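Local coordinates for protein esterase A (Caulobacter crescentus, PDB 5GKV) that probably hydrolyses ester substrates as a penicillin-binding-protein homologue of the serine beta-lactamase family, at residues R98-F112 with G175-G187. Residues are numbered along the deposited sequence; the frame is centred on the assembly and turned at random.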
ATOM      1  N   ARG A  98      15.249  12.625  11.734  1.00 21.11           N
ATOM      2  CA  ARG A  98      14.925  11.969  12.993  1.00 21.48           C
ATOM      3  C   ARG A  98      15.257  10.479  12.978  1.00 20.24           C
ATOM      4  O   ARG A  98      15.124   9.817  14.007  1.00 22.07           O
ATOM      5  CB  ARG A  98      13.443  12.166  13.320  1.00 24.31           C
ATOM      6  CG  ARG A  98      13.018  13.628  13.428  1.00 29.65           C
ATOM      7  CD  ARG A  98      11.607  13.743  13.986  1.00 38.20           C
ATOM      8  NE  ARG A  98      11.630  13.433  15.411  1.00 47.35           N
ATOM      9  CZ  ARG A  98      10.547  13.338  16.181  1.00 47.51           C
ATOM     10  NH1 ARG A  98       9.324  13.527  15.670  1.00 44.39           N
ATOM     11  NH2 ARG A  98      10.683  13.051  17.475  1.00 45.01           N
ATOM     12  N   LEU A  99      15.688   9.956  11.839  1.00 21.67           N
ATOM     13  CA  LEU A  99      15.881   8.538  11.563  1.00 20.87           C
ATOM     14  C   LEU A  99      16.728   8.480  10.310  1.00 19.51           C
ATOM     15  O   LEU A  99      16.707   9.418   9.511  1.00 23.52           O
ATOM     16  CB  LEU A  99      14.534   7.821  11.348  1.00 18.72           C
ATOM     17  CG  LEU A  99      14.473   6.296  11.181  1.00 21.76           C
ATOM     18  CD1 LEU A  99      14.794   5.620  12.499  1.00 21.06           C
ATOM     19  CD2 LEU A  99      13.083   5.868  10.670  1.00 18.97           C
ATOM     20  N   ALA A 100      17.493   7.406  10.156  1.00 18.11           N
ATOM     21  CA  ALA A 100      18.306   7.216   8.965  1.00 26.56           C
ATOM     22  C   ALA A 100      18.010   5.839   8.402  1.00 20.53           C
ATOM     23  O   ALA A 100      17.763   4.900   9.162  1.00 22.87           O
ATOM     24  CB  ALA A 100      19.806   7.362   9.257  1.00 23.56           C
ATOM     25  N   TYR A 101      18.000   5.732   7.069  1.00 18.69           N
ATOM     26  CA  TYR A 101      17.671   4.453   6.442  1.00 18.69           C
ATOM     27  C   TYR A 101      18.694   3.379   6.781  1.00 21.51           C
ATOM     28  O   TYR A 101      18.349   2.196   6.839  1.00 21.64           O
ATOM     29  CB  TYR A 101      17.560   4.614   4.929  1.00 19.72           C
ATOM     30  CG  TYR A 101      16.193   5.098   4.468  1.00 21.92           C
ATOM     31  CD1 TYR A 101      15.043   4.425   4.849  1.00 19.86           C
ATOM     32  CD2 TYR A 101      16.061   6.214   3.649  1.00 21.48           C
ATOM     33  CE1 TYR A 101      13.796   4.847   4.445  1.00 20.47           C
ATOM     34  CE2 TYR A 101      14.790   6.662   3.227  1.00 20.73           C
ATOM     35  CZ  TYR A 101      13.673   5.960   3.629  1.00 21.08           C
ATOM     36  OH  TYR A 101      12.422   6.349   3.247  1.00 18.89           O
ATOM     37  N   ASP A 102      19.952   3.751   7.010  1.00 20.93           N
ATOM     38  CA  ASP A 102      20.963   2.751   7.332  1.00 22.45           C
ATOM     39  C   ASP A 102      21.183   2.611   8.836  1.00 26.41           C
ATOM     40  O   ASP A 102      22.148   1.969   9.263  1.00 25.72           O
ATOM     41  CB  ASP A 102      22.278   3.068   6.605  1.00 26.46           C
ATOM     42  CG  ASP A 102      22.898   4.390   7.048  1.00 34.62           C
ATOM     43  OD1 ASP A 102      22.263   5.137   7.830  1.00 29.48           O
ATOM     44  OD2 ASP A 102      24.028   4.681   6.600  1.00 35.45           O
ATOM     45  N   GLN A 103      20.305   3.201   9.638  1.00 24.22           N
ATOM     46  CA  GLN A 103      20.319   3.047  11.083  1.00 27.40           C
ATOM     47  C   GLN A 103      19.770   1.678  11.472  1.00 26.99           C
ATOM     48  O   GLN A 103      18.785   1.208  10.900  1.00 23.33           O
ATOM     49  CB  GLN A 103      19.479   4.163  11.711  1.00 24.79           C
ATOM     50  CG  GLN A 103      19.409   4.212  13.207  1.00 29.61           C
ATOM     51  CD  GLN A 103      18.690   5.462  13.661  1.00 33.36           C
ATOM     52  OE1 GLN A 103      18.220   6.252  12.833  1.00 25.07           O
ATOM     53  NE2 GLN A 103      18.593   5.652  14.972  1.00 34.10           N
ATOM     54  N   ALA A 104      20.420   1.036  12.445  1.00 23.85           N
ATOM     55  CA  ALA A 104      19.929  -0.233  12.972  1.00 21.19           C
ATOM     56  C   ALA A 104      18.564  -0.058  13.622  1.00 23.31           C
ATOM     57  O   ALA A 104      18.356   0.853  14.437  1.00 24.43           O
ATOM     58  CB  ALA A 104      20.924  -0.813  13.984  1.00 22.63           C
ATOM     59  N   VAL A 105      17.628  -0.939  13.261  1.00 19.21           N
ATOM     60  CA  VAL A 105      16.322  -0.941  13.914  1.00 22.06           C
ATOM     61  C   VAL A 105      16.495  -0.990  15.424  1.00 25.82           C
ATOM     62  O   VAL A 105      15.804  -0.288  16.171  1.00 22.26           O
ATOM     63  CB  VAL A 105      15.467  -2.120  13.412  1.00 19.06           C
ATOM     64  CG1 VAL A 105      14.152  -2.190  14.185  1.00 19.13           C
ATOM     65  CG2 VAL A 105      15.175  -1.968  11.914  1.00 16.94           C
ATOM     66  N   ALA A 106      17.443  -1.805  15.892  1.00 25.40           N
ATOM     67  CA  ALA A 106      17.656  -1.955  17.326  1.00 25.76           C
ATOM     68  C   ALA A 106      18.016  -0.639  17.994  1.00 27.14           C
ATOM     69  O   ALA A 106      17.793  -0.492  19.202  1.00 26.13           O
ATOM     70  CB  ALA A 106      18.745  -3.009  17.572  1.00 22.32           C
ATOM     71  N   ASP A 107      18.559   0.322  17.240  1.00 24.55           N
ATOM     72  CA  ASP A 107      18.909   1.607  17.834  1.00 25.07           C
ATOM     73  C   ASP A 107      17.685   2.339  18.369  1.00 30.16           C
ATOM     74  O   ASP A 107      17.767   3.010  19.404  1.00 25.09           O
ATOM     75  CB  ASP A 107      19.654   2.480  16.830  1.00 26.50           C
ATOM     76  CG  ASP A 107      20.444   3.579  17.515  1.00 46.87           C
ATOM     77  OD1 ASP A 107      20.333   4.745  17.082  1.00 42.17           O
ATOM     78  OD2 ASP A 107      21.149   3.274  18.507  1.00 47.75           O
ATOM     79  N   VAL A 108      16.534   2.225  17.694  1.00 23.94           N
ATOM     80  CA  VAL A 108      15.321   2.876  18.187  1.00 25.66           C
ATOM     81  C   VAL A 108      14.363   1.896  18.852  1.00 26.65           C
ATOM     82  O   VAL A 108      13.397   2.334  19.500  1.00 24.68           O
ATOM     83  CB  VAL A 108      14.593   3.646  17.062  1.00 28.79           C
ATOM     84  CG1 VAL A 108      15.562   4.592  16.354  1.00 27.69           C
ATOM     85  CG2 VAL A 108      13.972   2.679  16.086  1.00 24.07           C
ATOM     86  N   TRP A 109      14.614   0.593  18.737  1.00 27.00           N
ATOM     87  CA  TRP A 109      13.719  -0.451  19.236  1.00 24.14           C
ATOM     88  C   TRP A 109      14.618  -1.525  19.836  1.00 29.09           C
ATOM     89  O   TRP A 109      14.874  -2.569  19.216  1.00 24.89           O
ATOM     90  CB  TRP A 109      12.839  -0.981  18.097  1.00 22.08           C
ATOM     91  CG  TRP A 109      11.892  -2.103  18.385  1.00 21.77           C
ATOM     92  CD1 TRP A 109      11.652  -2.722  19.579  1.00 27.18           C
ATOM     93  CD2 TRP A 109      11.055  -2.754  17.420  1.00 19.77           C
ATOM     94  NE1 TRP A 109      10.707  -3.710  19.417  1.00 22.16           N
ATOM     95  CE2 TRP A 109      10.330  -3.752  18.099  1.00 24.48           C
ATOM     96  CE3 TRP A 109      10.844  -2.575  16.053  1.00 19.26           C
ATOM     97  CZ2 TRP A 109       9.402  -4.571  17.452  1.00 16.83           C
ATOM     98  CZ3 TRP A 109       9.921  -3.406  15.397  1.00 20.12           C
ATOM     99  CH2 TRP A 109       9.221  -4.389  16.099  1.00 20.68           C
ATOM    100  N   PRO A 110      15.158  -1.276  21.036  1.00 28.70           N
ATOM    101  CA  PRO A 110      16.235  -2.141  21.558  1.00 28.42           C
ATOM    102  C   PRO A 110      15.861  -3.605  21.631  1.00 26.72           C
ATOM    103  O   PRO A 110      16.723  -4.467  21.404  1.00 25.62           O
ATOM    104  CB  PRO A 110      16.500  -1.561  22.954  1.00 28.89           C
ATOM    105  CG  PRO A 110      16.073  -0.126  22.845  1.00 30.21           C
ATOM    106  CD  PRO A 110      14.871  -0.142  21.938  1.00 29.48           C
ATOM    107  N   GLU A 111      14.590  -3.908  21.909  1.00 25.67           N
ATOM    108  CA  GLU A 111      14.144  -5.294  21.984  1.00 30.81           C
ATOM    109  C   GLU A 111      14.289  -6.029  20.656  1.00 28.27           C
ATOM    110  O   GLU A 111      14.367  -7.264  20.651  1.00 25.35           O
ATOM    111  CB  GLU A 111      12.697  -5.335  22.460  1.00 29.17           C
ATOM    112  CG  GLU A 111      12.502  -4.753  23.869  1.00 30.41           C
ATOM    113  CD  GLU A 111      12.208  -3.254  23.890  1.00 38.02           C
ATOM    114  OE1 GLU A 111      12.602  -2.519  22.956  1.00 32.37           O
ATOM    115  OE2 GLU A 111      11.581  -2.805  24.872  1.00 42.61           O
ATOM    116  N   PHE A 112      14.344  -5.297  19.540  1.00 25.44           N
ATOM    117  CA  PHE A 112      14.486  -5.924  18.228  1.00 25.78           C
ATOM    118  C   PHE A 112      15.813  -6.659  18.064  1.00 26.87           C
ATOM    119  O   PHE A 112      15.939  -7.483  17.154  1.00 24.86           O
ATOM    120  CB  PHE A 112      14.368  -4.873  17.130  1.00 21.92           C
ATOM    121  CG  PHE A 112      14.066  -5.448  15.766  1.00 21.39           C
ATOM    122  CD1 PHE A 112      12.782  -5.883  15.454  1.00 23.60           C
ATOM    123  CD2 PHE A 112      15.051  -5.525  14.792  1.00 20.92           C
ATOM    124  CE1 PHE A 112      12.486  -6.404  14.199  1.00 21.96           C
ATOM    125  CE2 PHE A 112      14.767  -6.052  13.527  1.00 20.78           C
ATOM    126  CZ  PHE A 112      13.481  -6.493  13.237  1.00 21.37           C
ATOM    127  N   GLY A 175       3.673  -4.035   8.521  1.00 17.59           N
ATOM    128  CA  GLY A 175       2.995  -2.891   9.105  1.00 20.17           C
ATOM    129  C   GLY A 175       3.374  -2.678  10.550  1.00 20.85           C
ATOM    130  O   GLY A 175       3.402  -1.539  11.029  1.00 19.52           O
ATOM    131  N   TYR A 176       3.685  -3.763  11.261  1.00 19.55           N
ATOM    132  CA  TYR A 176       4.128  -3.658  12.640  1.00 21.05           C
ATOM    133  C   TYR A 176       5.592  -3.246  12.714  1.00 21.08           C
ATOM    134  O   TYR A 176       5.970  -2.461  13.592  1.00 22.72           O
ATOM    135  CB  TYR A 176       3.877  -4.980  13.367  1.00 21.04           C
ATOM    136  CG  TYR A 176       2.411  -5.361  13.384  1.00 23.05           C
ATOM    137  CD1 TYR A 176       1.825  -6.024  12.298  1.00 19.94           C
ATOM    138  CD2 TYR A 176       1.596  -5.041  14.478  1.00 24.23           C
ATOM    139  CE1 TYR A 176       0.484  -6.367  12.307  1.00 23.69           C
ATOM    140  CE2 TYR A 176       0.249  -5.386  14.497  1.00 24.97           C
ATOM    141  CZ  TYR A 176      -0.302  -6.049  13.407  1.00 26.44           C
ATOM    142  OH  TYR A 176      -1.640  -6.394  13.399  1.00 26.16           O
ATOM    143  N   LEU A 177       6.421  -3.731  11.784  1.00 16.74           N
ATOM    144  CA  LEU A 177       7.808  -3.280  11.728  1.00 20.20           C
ATOM    145  C   LEU A 177       7.882  -1.780  11.456  1.00 19.34           C
ATOM    146  O   LEU A 177       8.501  -1.027  12.220  1.00 19.70           O
ATOM    147  CB  LEU A 177       8.582  -4.054  10.659  1.00 18.92           C
ATOM    148  CG  LEU A 177       8.749  -5.562  10.859  1.00 22.65           C
ATOM    149  CD1 LEU A 177       9.620  -6.155   9.742  1.00 18.88           C
ATOM    150  CD2 LEU A 177       9.328  -5.850  12.236  1.00 20.98           C
ATOM    151  N   ALA A 178       7.264  -1.337  10.354  1.00 20.08           N
ATOM    152  CA  ALA A 178       7.236   0.083  10.020  1.00 20.55           C
ATOM    153  C   ALA A 178       6.535   0.893  11.104  1.00 19.75           C
ATOM    154  O   ALA A 178       7.009   1.968  11.489  1.00 18.72           O
ATOM    155  CB  ALA A 178       6.543   0.298   8.671  1.00 16.08           C
ATOM    156  N   GLY A 179       5.402   0.390  11.604  1.00 18.68           N
ATOM    157  CA  GLY A 179       4.612   1.166  12.545  1.00 20.88           C
ATOM    158  C   GLY A 179       5.331   1.375  13.862  1.00 20.01           C
ATOM    159  O   GLY A 179       5.227   2.441  14.475  1.00 20.72           O
ATOM    160  N   GLU A 180       6.069   0.365  14.318  1.00 17.86           N
ATOM    161  CA  GLU A 180       6.689   0.459  15.632  1.00 17.31           C
ATOM    162  C   GLU A 180       7.948   1.311  15.573  1.00 17.80           C
ATOM    163  O   GLU A 180       8.222   2.074  16.503  1.00 17.98           O
ATOM    164  CB  GLU A 180       6.977  -0.951  16.175  1.00 20.85           C
ATOM    165  CG  GLU A 180       7.611  -1.002  17.558  1.00 22.46           C
ATOM    166  CD  GLU A 180       6.713  -0.486  18.668  1.00 25.28           C
ATOM    167  OE1 GLU A 180       5.556  -0.097  18.396  1.00 22.73           O
ATOM    168  OE2 GLU A 180       7.183  -0.461  19.830  1.00 29.81           O
ATOM    169  N   ILE A 181       8.711   1.208  14.485  1.00 19.04           N
ATOM    170  CA  ILE A 181       9.812   2.142  14.255  1.00 16.97           C
ATOM    171  C   ILE A 181       9.284   3.571  14.272  1.00 20.32           C
ATOM    172  O   ILE A 181       9.812   4.449  14.974  1.00 18.70           O
ATOM    173  CB  ILE A 181      10.521   1.820  12.928  1.00 18.15           C
ATOM    174  CG1 ILE A 181      11.221   0.447  12.989  1.00 18.78           C
ATOM    175  CG2 ILE A 181      11.524   2.924  12.569  1.00 21.58           C
ATOM    176  CD1 ILE A 181      11.698  -0.016  11.626  1.00 17.15           C
ATOM    177  N   PHE A 182       8.198   3.813  13.524  1.00 18.42           N
ATOM    178  CA  PHE A 182       7.593   5.147  13.489  1.00 19.48           C
ATOM    179  C   PHE A 182       7.180   5.615  14.883  1.00 19.37           C
ATOM    180  O   PHE A 182       7.502   6.737  15.296  1.00 21.19           O
ATOM    181  CB  PHE A 182       6.373   5.153  12.560  1.00 16.83           C
ATOM    182  CG  PHE A 182       5.772   6.519  12.397  1.00 15.62           C
ATOM    183  CD1 PHE A 182       4.795   6.972  13.263  1.00 19.41           C
ATOM    184  CD2 PHE A 182       6.208   7.354  11.386  1.00 19.82           C
ATOM    185  CE1 PHE A 182       4.267   8.245  13.118  1.00 20.62           C
ATOM    186  CE2 PHE A 182       5.692   8.623  11.242  1.00 17.37           C
ATOM    187  CZ  PHE A 182       4.722   9.065  12.111  1.00 18.80           C
ATOM    188  N   ARG A 183       6.427   4.778  15.604  1.00 16.77           N
ATOM    189  CA  ARG A 183       5.901   5.151  16.918  1.00 20.91           C
ATOM    190  C   ARG A 183       7.026   5.514  17.885  1.00 23.92           C
ATOM    191  O   ARG A 183       6.960   6.532  18.587  1.00 21.70           O
ATOM    192  CB  ARG A 183       5.048   4.002  17.473  1.00 24.38           C
ATOM    193  CG  ARG A 183       4.155   4.356  18.655  1.00 33.74           C
ATOM    194  CD  ARG A 183       3.452   3.106  19.242  1.00 36.96           C
ATOM    195  NE  ARG A 183       4.405   2.161  19.832  1.00 34.11           N
ATOM    196  CZ  ARG A 183       5.195   2.435  20.874  1.00 41.95           C
ATOM    197  NH1 ARG A 183       5.154   3.632  21.456  1.00 39.72           N
ATOM    198  NH2 ARG A 183       6.040   1.512  21.330  1.00 36.41           N
ATOM    199  N   ARG A 184       8.080   4.701  17.922  1.00 22.50           N
ATOM    200  CA  ARG A 184       9.182   4.970  18.843  1.00 23.90           C
ATOM    201  C   ARG A 184       9.940   6.239  18.485  1.00 28.30           C
ATOM    202  O   ARG A 184      10.484   6.901  19.379  1.00 27.01           O
ATOM    203  CB  ARG A 184      10.130   3.782  18.871  1.00 19.54           C
ATOM    204  CG  ARG A 184       9.415   2.519  19.268  1.00 26.94           C
ATOM    205  CD  ARG A 184      10.189   1.711  20.230  1.00 29.27           C
ATOM    206  NE  ARG A 184       9.473   0.485  20.554  1.00 33.03           N
ATOM    207  CZ  ARG A 184       9.884  -0.384  21.467  1.00 30.10           C
ATOM    208  NH1 ARG A 184      11.002  -0.137  22.139  1.00 28.69           N
ATOM    209  NH2 ARG A 184       9.184  -1.496  21.699  1.00 30.12           N
ATOM    210  N   VAL A 185       9.992   6.604  17.208  1.00 20.02           N
ATOM    211  CA  VAL A 185      10.725   7.806  16.818  1.00 25.39           C
ATOM    212  C   VAL A 185       9.840   9.043  16.884  1.00 27.44           C
ATOM    213  O   VAL A 185      10.186  10.043  17.524  1.00 21.88           O
ATOM    214  CB  VAL A 185      11.346   7.629  15.415  1.00 25.48           C
ATOM    215  CG1 VAL A 185      11.887   8.960  14.908  1.00 25.74           C
ATOM    216  CG2 VAL A 185      12.458   6.599  15.469  1.00 24.04           C
ATOM    217  N   ASP A 186       8.682   8.991  16.233  1.00 23.31           N
ATOM    218  CA  ASP A 186       7.797  10.147  16.184  1.00 26.59           C
ATOM    219  C   ASP A 186       7.064  10.345  17.505  1.00 26.19           C
ATOM    220  O   ASP A 186       6.857  11.482  17.941  1.00 27.26           O
ATOM    221  CB  ASP A 186       6.793   9.990  15.030  1.00 22.48           C
ATOM    222  CG  ASP A 186       5.731  11.079  15.030  1.00 26.06           C
ATOM    223  OD1 ASP A 186       4.812  11.027  15.876  1.00 24.76           O
ATOM    224  OD2 ASP A 186       5.816  11.981  14.170  1.00 26.47           O
ATOM    225  N   GLY A 187       6.649   9.260  18.149  1.00 24.21           N
ATOM    226  CA  GLY A 187       5.844   9.394  19.348  1.00 25.68           C
ATOM    227  C   GLY A 187       4.389   9.010  19.153  1.00 26.01           C
ATOM    228  O   GLY A 187       3.772   8.408  20.038  1.00 29.51           O
TER
HETATM  229  O   HOH W   1      12.571   2.640  22.720  1.00 40.44           O
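In the helical part of this beta-lactamase-family fold, set apart from the antiparallel sheet, Trp109 and its neighbours in 98-112 cover one flank of helix 173-186. The indole lies across Glu180 and Arg184, one helical turn apart. Glu180 CG sits 3.7 Å from the centroid of the Trp109 six-membered ring and almost on its normal, a CH-pi contact over the face; Phe112 CD1 approaches the opposite face. Glu180 CG is anti to the backbone N (chi1 -179°) and the chain bends at chi2, which lets the methylene rest on the indole while the carboxylate turns to the arginines. The Arg184 guanidinium has Trp109 CD1 over its centre, with the two planes inclined at 33°, an overlap weighted to the five-membered ring. Its NE, at 2.6 Å, and its NH2 both bond to Glu180 OE2, which lies close to the guanidinium plane. Arg183 NH2 also donates to that oxygen, giving it three donors, while Glu180 OE1 receives Arg183 NE and Trp147 NE1. This grip probably favours the ionised carboxylate and fixes the rotation of Arg184, directing NH1 to Glu111 OE1 at 3.0 Å. The latter salt bridge is bent (138°), its carboxylate nearly perpendicular to the guanidinium. A water accepts from Arg184 NH1 and weakly donates to Val108 O. Beside this network runs an apolar seam: Ile181 CD1 meets Val105 CG2 at 4.0 Å, and Ile181 CG2 meets Leu99 CD2 at 3.8 Å. Leu177 CD2 touches both Phe112 CE1 and Trp109 CZ3. Near the helix C-terminus, Val185 CG2 touches both Val108 CG1 at 3.8 Å and Leu99 CD1 at 3.9 Å, which lie on the same side of it.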